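Long-range contacts in Serine/threonine-protein kinase-like protein ACR4 (Arabidopsis thaliana, PDB 7A0J), which acts as a plasma-membrane receptor kinase that controls formative cell division in root meristems in response to the CLE40 peptide: residues L46-L51 with G60-S65; D98-G103 with L143-E148; G239-C244 with G278-C283. All blocks are in the same frame, centred on the assembly; numbering follows the deposited sequence.

Interaction 1. Residues L46-L51 with G60-S65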
loop_
_atom_site.group_PDB
_atom_site.type_symbol
_atom_site.label_atom_id
_atom_site.label_comp_id
_atom_site.label_asym_id
_atom_site.label_seq_id
_atom_site.Cartn_x
_atom_site.Cartn_y
_atom_site.Cartn_z
ATOM N N LEU A 46 2.413 15.536 13.566
ATOM C CA LEU A 46 1.174 14.745 13.315
ATOM C C LEU A 46 1.506 13.253 13.421
ATOM O O LEU A 46 2.485 12.819 12.785
ATOM C CB LEU A 46 0.594 15.074 11.935
ATOM C CG LEU A 46 -0.013 16.467 11.764
ATOM C CD1 LEU A 46 -0.638 16.610 10.384
ATOM C CD2 LEU A 46 -1.045 16.760 12.842
ATOM N N GLN A 47 0.714 12.505 14.194
ATOM C CA GLN A 47 0.891 11.046 14.411
ATOM C C GLN A 47 0.012 10.283 13.413
ATOM O O GLN A 47 -1.097 10.765 13.104
ATOM C CB GLN A 47 0.572 10.684 15.861
ATOM C CG GLN A 47 1.568 11.273 16.851
ATOM C CD GLN A 47 1.073 11.221 18.274
ATOM O OE1 GLN A 47 1.642 10.540 19.124
ATOM N NE2 GLN A 47 -0.002 11.943 18.543
ATOM N N PHE A 48 0.517 9.150 12.918
ATOM C CA PHE A 48 -0.137 8.285 11.902
ATOM C C PHE A 48 -0.120 6.832 12.384
ATOM O O PHE A 48 0.819 6.441 13.104
ATOM C CB PHE A 48 0.571 8.415 10.552
ATOM C CG PHE A 48 0.519 9.796 9.951
ATOM C CD1 PHE A 48 1.495 10.736 10.246
ATOM C CD2 PHE A 48 -0.507 10.155 9.092
ATOM C CE1 PHE A 48 1.446 12.005 9.690
ATOM C CE2 PHE A 48 -0.555 11.425 8.536
ATOM C CZ PHE A 48 0.420 12.349 8.839
ATOM N N ILE A 49 -1.130 6.057 11.984
ATOM C CA ILE A 49 -1.230 4.596 12.282
ATOM C C ILE A 49 -0.935 3.792 11.009
ATOM O O ILE A 49 -0.746 2.572 11.126
ATOM C CB ILE A 49 -2.592 4.244 12.922
ATOM C CG1 ILE A 49 -3.790 4.720 12.094
ATOM C CG2 ILE A 49 -2.650 4.779 14.344
ATOM C CD1 ILE A 49 -5.128 4.480 12.761
ATOM N N GLY A 50 -0.845 4.452 9.849
ATOM C CA GLY A 50 -0.526 3.803 8.563
ATOM C C GLY A 50 -0.157 4.810 7.489
ATOM O O GLY A 50 -0.571 5.980 7.607
ATOM N N LEU A 51 0.598 4.367 6.479
ATOM C CA LEU A 51 1.071 5.201 5.340
ATOM C C LEU A 51 0.793 4.474 4.019
ATOM O O LEU A 51 0.781 3.225 4.013
ATOM C CB LEU A 51 2.569 5.474 5.502
ATOM C CG LEU A 51 2.975 6.257 6.751
ATOM C CD1 LEU A 51 4.479 6.174 6.972
ATOM C CD2 LEU A 51 2.529 7.707 6.655
ATOM N N GLY A 60 -1.278 9.312 4.811
ATOM C CA GLY A 60 -1.325 8.548 6.068
ATOM C C GLY A 60 -2.702 8.625 6.699
ATOM O O GLY A 60 -3.436 9.590 6.404
ATOM N N LEU A 61 -3.051 7.626 7.510
ATOM C CA LEU A 61 -4.251 7.651 8.383
ATOM C C LEU A 61 -3.850 8.298 9.712
ATOM O O LEU A 61 -3.018 7.702 10.423
ATOM C CB LEU A 61 -4.766 6.221 8.575
ATOM C CG LEU A 61 -6.043 6.079 9.403
ATOM C CD1 LEU A 61 -7.151 6.970 8.861
ATOM C CD2 LEU A 61 -6.497 4.628 9.445
ATOM N N LEU A 62 -4.387 9.487 10.006
ATOM C CA LEU A 62 -4.103 10.258 11.248
ATOM C C LEU A 62 -4.574 9.449 12.462
ATOM O O LEU A 62 -5.694 8.913 12.415
ATOM C CB LEU A 62 -4.807 11.617 11.183
ATOM C CG LEU A 62 -4.204 12.633 10.214
ATOM C CD1 LEU A 62 -5.149 13.807 10.001
ATOM C CD2 LEU A 62 -2.851 13.121 10.712
ATOM N N MET A 63 -3.743 9.382 13.505
ATOM C CA MET A 63 -3.965 8.539 14.711
ATOM C C MET A 63 -5.150 9.077 15.525
ATOM O O MET A 63 -5.904 8.248 16.066
ATOM C CB MET A 63 -2.713 8.514 15.593
ATOM C CG MET A 63 -2.790 7.512 16.728
ATOM S SD MET A 63 -1.241 7.421 17.653
ATOM C CE MET A 63 -1.354 8.926 18.620
ATOM N N LEU A 64 -5.308 10.402 15.611
ATOM C CA LEU A 64 -6.316 11.059 16.490
ATOM C C LEU A 64 -7.652 11.206 15.751
ATOM O O LEU A 64 -8.665 10.709 16.277
ATOM C CB LEU A 64 -5.775 12.415 16.953
ATOM C CG LEU A 64 -4.477 12.365 17.762
ATOM C CD1 LEU A 64 -4.029 13.763 18.160
ATOM C CD2 LEU A 64 -4.630 11.488 18.996
ATOM N N SER A 65 -7.654 11.851 14.581
ATOM C CA SER A 65 -8.877 12.201 13.807
ATOM C C SER A 65 -9.352 11.012 12.957
ATOM O O SER A 65 -10.538 11.007 12.577
ATOM C CB SER A 65 -8.643 13.415 12.953
ATOM O OG SER A 65 -7.747 13.123 11.893
HETATM O O HOH W 1 -2.890 12.406 14.610
#
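L46 meets L62 at the outer end of the contact, its CD1 lying 4.1 Å from L62 CD2 where the two leucine side chains slant past each other. The carbonyl oxygen of Q47 accepts a hydrogen bond from M63 N at 3.0 Å, the donor standing 45° above the carbonyl plane, and takes a second from a water that also accepts from L64 N. The terminal methyl of M63, swung back by a bend at its last torsion, rests against Q47 CB.

F48 pairs with L62 as a non-hydrogen-bonded antiparallel pair. The phenyl ring runs alongside L62, with CE2 3.6 Å from L62 CD2, while CD2 of the same ring comes within 3.5 Å of G60 CA; Y69 and W71 of strand 68-72 add to the apolar surroundings. At I49 the chain turns a corner: L61 O takes I49 N over 3.0 Å, with a C=O...N angle of 175°, and L61 N gives to G50 O, a pattern consistent with a bulge. CG1 of I49 sits between its backbone N and carbonyl carbon (chi1 54°), which sends CD1 to L61 CD2 at 3.6 Å while CG2 reaches M63 CG, also at 3.6 Å. L51 closes the pairing opposite G60, its CD2 over the glycine CA.

The hairpin of strands 48-53 and 57-62 lies in repeat 2 and, with strand 68-72, belongs to one blade of the beta-propeller. Three backbone bonds hold together its open end, away from the turn, with F48 and L62 in one apolar cluster and I49, L61 and M63 in another. G50 N is buried with no partner in the model, so cohesion here rests on the neighbouring bonds and on apolar packing.

Interaction 2. Residues D98-G103 with L143-E148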
loop_
_atom_site.group_PDB
_atom_site.type_symbol
_atom_site.label_atom_id
_atom_site.label_comp_id
_atom_site.label_asym_id
_atom_site.label_seq_id
_atom_site.Cartn_x
_atom_site.Cartn_y
_atom_site.Cartn_z
ATOM N N ASP A 98 -1.768 5.372 -8.192
ATOM C CA ASP A 98 -0.916 6.374 -8.885
ATOM C C ASP A 98 -1.518 7.768 -8.675
ATOM O O ASP A 98 -0.783 8.661 -8.207
ATOM C CB ASP A 98 -0.766 6.046 -10.374
ATOM C CG ASP A 98 0.017 4.773 -10.653
ATOM O OD1 ASP A 98 0.703 4.288 -9.730
ATOM O OD2 ASP A 98 -0.061 4.280 -11.793
ATOM N N TYR A 99 -2.807 7.932 -8.994
ATOM C CA TYR A 99 -3.509 9.241 -9.076
ATOM C C TYR A 99 -4.843 9.193 -8.320
ATOM O O TYR A 99 -5.743 9.981 -8.659
ATOM C CB TYR A 99 -3.745 9.620 -10.541
ATOM C CG TYR A 99 -2.557 9.411 -11.444
ATOM C CD1 TYR A 99 -1.407 10.172 -11.299
ATOM C CD2 TYR A 99 -2.578 8.455 -12.448
ATOM C CE1 TYR A 99 -0.311 9.990 -12.126
ATOM C CE2 TYR A 99 -1.488 8.258 -13.281
ATOM C CZ TYR A 99 -0.350 9.028 -13.121
ATOM O OH TYR A 99 0.730 8.845 -13.935
ATOM N N HIS A 100 -4.968 8.315 -7.320
ATOM C CA HIS A 100 -6.205 8.168 -6.508
ATOM C C HIS A 100 -5.863 7.691 -5.093
ATOM O O HIS A 100 -4.816 7.041 -4.911
ATOM C CB HIS A 100 -7.210 7.239 -7.212
ATOM C CG HIS A 100 -7.081 5.801 -6.832
ATOM N ND1 HIS A 100 -6.302 4.912 -7.546
ATOM C CD2 HIS A 100 -7.616 5.100 -5.811
ATOM C CE1 HIS A 100 -6.369 3.723 -6.983
ATOM N NE2 HIS A 100 -7.165 3.812 -5.914
ATOM N N LEU A 101 -6.739 8.014 -4.140
ATOM C CA LEU A 101 -6.704 7.532 -2.736
ATOM C C LEU A 101 -8.093 6.993 -2.377
ATOM O O LEU A 101 -9.080 7.670 -2.709
ATOM C CB LEU A 101 -6.311 8.698 -1.824
ATOM C CG LEU A 101 -6.339 8.399 -0.326
ATOM C CD1 LEU A 101 -5.254 7.400 0.042
ATOM C CD2 LEU A 101 -6.184 9.678 0.482
ATOM N N CYS A 102 -8.159 5.820 -1.741
ATOM C CA CYS A 102 -9.408 5.217 -1.200
ATOM C C CYS A 102 -9.286 5.070 0.318
ATOM O O CYS A 102 -8.197 4.692 0.788
ATOM C CB CYS A 102 -9.707 3.863 -1.832
ATOM S SG CYS A 102 -10.174 3.971 -3.579
ATOM N N GLY A 103 -10.366 5.374 1.043
ATOM C CA GLY A 103 -10.464 5.225 2.507
ATOM C C GLY A 103 -11.603 4.297 2.893
ATOM O O GLY A 103 -12.724 4.502 2.391
ATOM N N LEU A 143 -7.517 -2.962 2.292
ATOM C CA LEU A 143 -7.526 -2.137 1.052
ATOM C C LEU A 143 -6.130 -2.177 0.414
ATOM O O LEU A 143 -5.132 -2.116 1.160
ATOM C CB LEU A 143 -7.932 -0.695 1.386
ATOM C CG LEU A 143 -9.391 -0.331 1.111
ATOM C CD1 LEU A 143 -10.343 -1.242 1.869
ATOM C CD2 LEU A 143 -9.653 1.124 1.471
ATOM N N SER A 144 -6.073 -2.286 -0.916
ATOM C CA SER A 144 -4.821 -2.264 -1.717
ATOM C C SER A 144 -5.114 -1.648 -3.087
ATOM O O SER A 144 -6.064 -2.108 -3.753
ATOM C CB SER A 144 -4.224 -3.642 -1.839
ATOM O OG SER A 144 -2.816 -3.566 -2.011
ATOM N N ALA A 145 -4.325 -0.644 -3.481
ATOM C CA ALA A 145 -4.564 0.215 -4.663
ATOM C C ALA A 145 -3.652 -0.206 -5.820
ATOM O O ALA A 145 -2.437 -0.378 -5.589
ATOM C CB ALA A 145 -4.342 1.658 -4.290
ATOM N N GLY A 146 -4.233 -0.366 -7.014
ATOM C CA GLY A 146 -3.505 -0.470 -8.292
ATOM C C GLY A 146 -3.460 0.871 -9.001
ATOM O O GLY A 146 -3.842 1.878 -8.376
ATOM N N SER A 147 -3.014 0.891 -10.261
ATOM C CA SER A 147 -2.903 2.117 -11.096
ATOM C C SER A 147 -4.300 2.649 -11.441
ATOM O O SER A 147 -4.508 3.869 -11.312
ATOM C CB SER A 147 -2.091 1.868 -12.345
ATOM O OG SER A 147 -0.732 1.617 -12.023
ATOM N N GLU A 148 -5.214 1.767 -11.861
ATOM C CA GLU A 148 -6.561 2.136 -12.378
ATOM C C GLU A 148 -7.651 1.292 -11.701
ATOM O O GLU A 148 -8.744 1.175 -12.286
ATOM C CB GLU A 148 -6.602 1.955 -13.898
ATOM C CG GLU A 148 -5.484 2.680 -14.628
ATOM C CD GLU A 148 -5.522 2.558 -16.141
ATOM O OE1 GLU A 148 -6.631 2.592 -16.713
ATOM O OE2 GLU A 148 -4.439 2.429 -16.748
HETATM O O HOH W 2 -4.595 5.892 -9.616
#
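H100 and C102 face A145 and L143 across two strands, 100-103 and 143-145, that run antiparallel at 174° with their axes 8.2 Å apart, the spacing of packed sheets rather than of paired strands. Side chains fill the interval. H100 presents a ring edge, with CE1 3.4 Å from G146 O and near the ring plane, while A145 CB lies oblique to the ring, nearest NE2 and CE1. The imidazole is gripped at both nitrogens: NE2 is hydrogen-bonded to N150 ND2, and ND1 lies 2.9 Å from a water in the ring plane. That water accepts from Y99 N and donates to S147 O at 2.6 Å, bridging the two segments. Farther along, S147 OG donates to D98 OD2 at 2.8 Å, approaching from 44° above the carboxylate plane; Y11 OH holds the other oxygen. At the other end L143 CD2 packs 4.3 Å from C102 CB, next to the disulfide of C102 with C125. Such face-to-face packing of neighbouring antiparallel sheets, whose contacting strands belong largely to repeats 3 and 4, is characteristic of adjacent blades in a beta-propeller, the fold of this ectodomain and of RCC1 relatives.

Interaction 3. Residues G239-C244 with G278-C283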
loop_
_atom_site.group_PDB
_atom_site.type_symbol
_atom_site.label_atom_id
_atom_site.label_comp_id
_atom_site.label_asym_id
_atom_site.label_seq_id
_atom_site.Cartn_x
_atom_site.Cartn_y
_atom_site.Cartn_z
ATOM N N GLY A 239 4.932 -3.684 -7.422
ATOM C CA GLY A 239 5.386 -2.584 -8.291
ATOM C C GLY A 239 4.491 -2.465 -9.511
ATOM O O GLY A 239 3.434 -3.130 -9.531
ATOM N N LYS A 240 4.895 -1.671 -10.504
ATOM C CA LYS A 240 4.065 -1.395 -11.706
ATOM C C LYS A 240 3.974 -2.655 -12.577
ATOM O O LYS A 240 2.852 -2.964 -13.021
ATOM C CB LYS A 240 4.600 -0.197 -12.495
ATOM C CG LYS A 240 3.802 0.125 -13.750
ATOM C CD LYS A 240 3.802 1.589 -14.135
ATOM C CE LYS A 240 2.869 2.423 -13.282
ATOM N NZ LYS A 240 2.063 3.353 -14.106
ATOM N N PHE A 241 5.091 -3.358 -12.804
ATOM C CA PHE A 241 5.162 -4.569 -13.670
ATOM C C PHE A 241 5.889 -5.722 -12.961
ATOM O O PHE A 241 6.384 -6.626 -13.660
ATOM C CB PHE A 241 5.858 -4.233 -14.991
ATOM C CG PHE A 241 5.184 -3.159 -15.807
ATOM C CD1 PHE A 241 3.893 -3.335 -16.281
ATOM C CD2 PHE A 241 5.848 -1.981 -16.119
ATOM C CE1 PHE A 241 3.276 -2.350 -17.038
ATOM C CE2 PHE A 241 5.230 -0.998 -16.878
ATOM C CZ PHE A 241 3.945 -1.184 -17.335
ATOM N N TYR A 242 5.934 -5.713 -11.627
ATOM C CA TYR A 242 6.649 -6.728 -10.806
ATOM C C TYR A 242 6.015 -6.814 -9.414
ATOM O O TYR A 242 5.232 -5.922 -9.040
ATOM C CB TYR A 242 8.137 -6.382 -10.698
ATOM C CG TYR A 242 8.436 -5.243 -9.756
ATOM C CD1 TYR A 242 8.542 -3.942 -10.218
ATOM C CD2 TYR A 242 8.584 -5.461 -8.396
ATOM C CE1 TYR A 242 8.802 -2.887 -9.356
ATOM C CE2 TYR A 242 8.837 -4.418 -7.520
ATOM C CZ TYR A 242 8.946 -3.126 -8.001
ATOM O OH TYR A 242 9.198 -2.097 -7.142
ATOM N N ALA A 243 6.371 -7.861 -8.667
ATOM C CA ALA A 243 6.055 -8.035 -7.231
ATOM C C ALA A 243 7.322 -8.480 -6.496
ATOM O O ALA A 243 8.227 -9.028 -7.155
ATOM C CB ALA A 243 4.933 -9.033 -7.059
ATOM N N CYS A 244 7.388 -8.221 -5.189
ATOM C CA CYS A 244 8.455 -8.700 -4.274
ATOM C C CYS A 244 7.805 -9.239 -2.999
ATOM O O CYS A 244 6.687 -8.798 -2.672
ATOM C CB CYS A 244 9.448 -7.598 -3.919
ATOM S SG CYS A 244 10.305 -6.891 -5.350
ATOM N N GLY A 278 7.369 1.061 -4.915
ATOM C CA GLY A 278 6.940 2.141 -5.824
ATOM C C GLY A 278 6.705 1.581 -7.215
ATOM O O GLY A 278 6.516 0.354 -7.322
ATOM N N ASN A 279 6.748 2.428 -8.246
ATOM C CA ASN A 279 6.484 2.020 -9.653
ATOM C C ASN A 279 7.598 1.083 -10.139
ATOM O O ASN A 279 7.257 -0.001 -10.652
ATOM C CB ASN A 279 6.273 3.218 -10.589
ATOM C CG ASN A 279 7.343 4.288 -10.497
ATOM O OD1 ASN A 279 8.325 4.144 -9.772
ATOM N ND2 ASN A 279 7.155 5.374 -11.229
ATOM N N TYR A 280 8.869 1.469 -9.975
ATOM C CA TYR A 280 10.042 0.788 -10.591
ATOM C C TYR A 280 11.174 0.587 -9.574
ATOM O O TYR A 280 12.343 0.484 -10.001
ATOM C CB TYR A 280 10.537 1.584 -11.801
ATOM C CG TYR A 280 9.493 1.813 -12.865
ATOM C CD1 TYR A 280 8.994 0.758 -13.612
ATOM C CD2 TYR A 280 8.998 3.081 -13.122
ATOM C CE1 TYR A 280 8.031 0.957 -14.589
ATOM C CE2 TYR A 280 8.034 3.297 -14.095
ATOM C CZ TYR A 280 7.550 2.231 -14.833
ATOM O OH TYR A 280 6.603 2.435 -15.794
ATOM N N PHE A 281 10.855 0.497 -8.280
ATOM C CA PHE A 281 11.850 0.245 -7.205
ATOM C C PHE A 281 11.146 -0.210 -5.923
ATOM O O PHE A 281 9.988 0.190 -5.678
ATOM C CB PHE A 281 12.699 1.493 -6.954
ATOM C CG PHE A 281 11.910 2.699 -6.518
ATOM C CD1 PHE A 281 11.272 3.501 -7.451
ATOM C CD2 PHE A 281 11.799 3.025 -5.175
ATOM C CE1 PHE A 281 10.538 4.607 -7.050
ATOM C CE2 PHE A 281 11.067 4.132 -4.777
ATOM C CZ PHE A 281 10.435 4.917 -5.713
ATOM N N THR A 282 11.852 -1.024 -5.135
ATOM C CA THR A 282 11.399 -1.599 -3.842
ATOM C C THR A 282 12.385 -1.178 -2.750
ATOM O O THR A 282 13.593 -1.097 -3.044
ATOM C CB THR A 282 11.277 -3.125 -3.944
ATOM O OG1 THR A 282 10.292 -3.401 -4.939
ATOM C CG2 THR A 282 10.892 -3.797 -2.644
ATOM N N CYS A 283 11.877 -0.923 -1.544
ATOM C CA CYS A 283 12.677 -0.634 -0.327
ATOM C C CYS A 283 12.321 -1.650 0.762
ATOM O O CYS A 283 11.131 -1.992 0.884
ATOM C CB CYS A 283 12.437 0.788 0.166
ATOM S SG CYS A 283 12.843 2.046 -1.073
HETATM O O HOH W 3 7.486 -2.027 -12.715
#
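N279 O receives two donors, K240 N directly at 2.9 Å, with an N-H...O angle of 162°, and a water that in turn accepts from F241 N at 2.7 Å. The K240 donor lies only 16° from the carbonyl plane. Across the contact, Y242 OH and T282 OG1 are hydrogen-bonded at 2.8 Å, and either may give the proton; a chi1 of 75° tucks the Y242 ring back over G239 CA and brings its edge to the threonine oxygen. Each segment also closes on itself, G239 N donating to Y242 O and G278 N to F281 O. These are matching tight turns between the first two strands of adjacent propeller blades, repeats 6 and 7, and strands 242-244 and 281-283 beyond them run nearly parallel. Beyond its backbone bond, the K240 chain passes Y280 OH at CD (3.4 Å), and its NZ has a weak hydrogen-bond partner in Y189 OH. Alongside, F241 and Y280 point the same way, F241 CD2 4.0 Å from Y280 CE1. N279 OD1 accepts a weak bond from Y280 N. By contrast, G278 O is buried without a conventional donor, met by G239 CA at 3.3 Å in a CA-H...O contact.

Overall arrangement
From the N terminus, the three contacts follow one another in series, none nesting in or crossing another. Interaction 1 closes the short loop of a hairpin in repeat 2 and so acts within one blade. Interaction 2 spans a loop of 39 residues and joins repeat 3 to repeat 4; interaction 3 spans 33 and joins repeat 6 to repeat 7, so both bind neighbouring blades. Interactions 1 and 3 lie on opposite sides of the chain's centre, their own centres about 24 Å apart. Interactions 2 and 3 touch: K240 NZ makes a weak, long ion pair with D98 OD2 (3.3 Å), linking turns of blades that are not sequential neighbours.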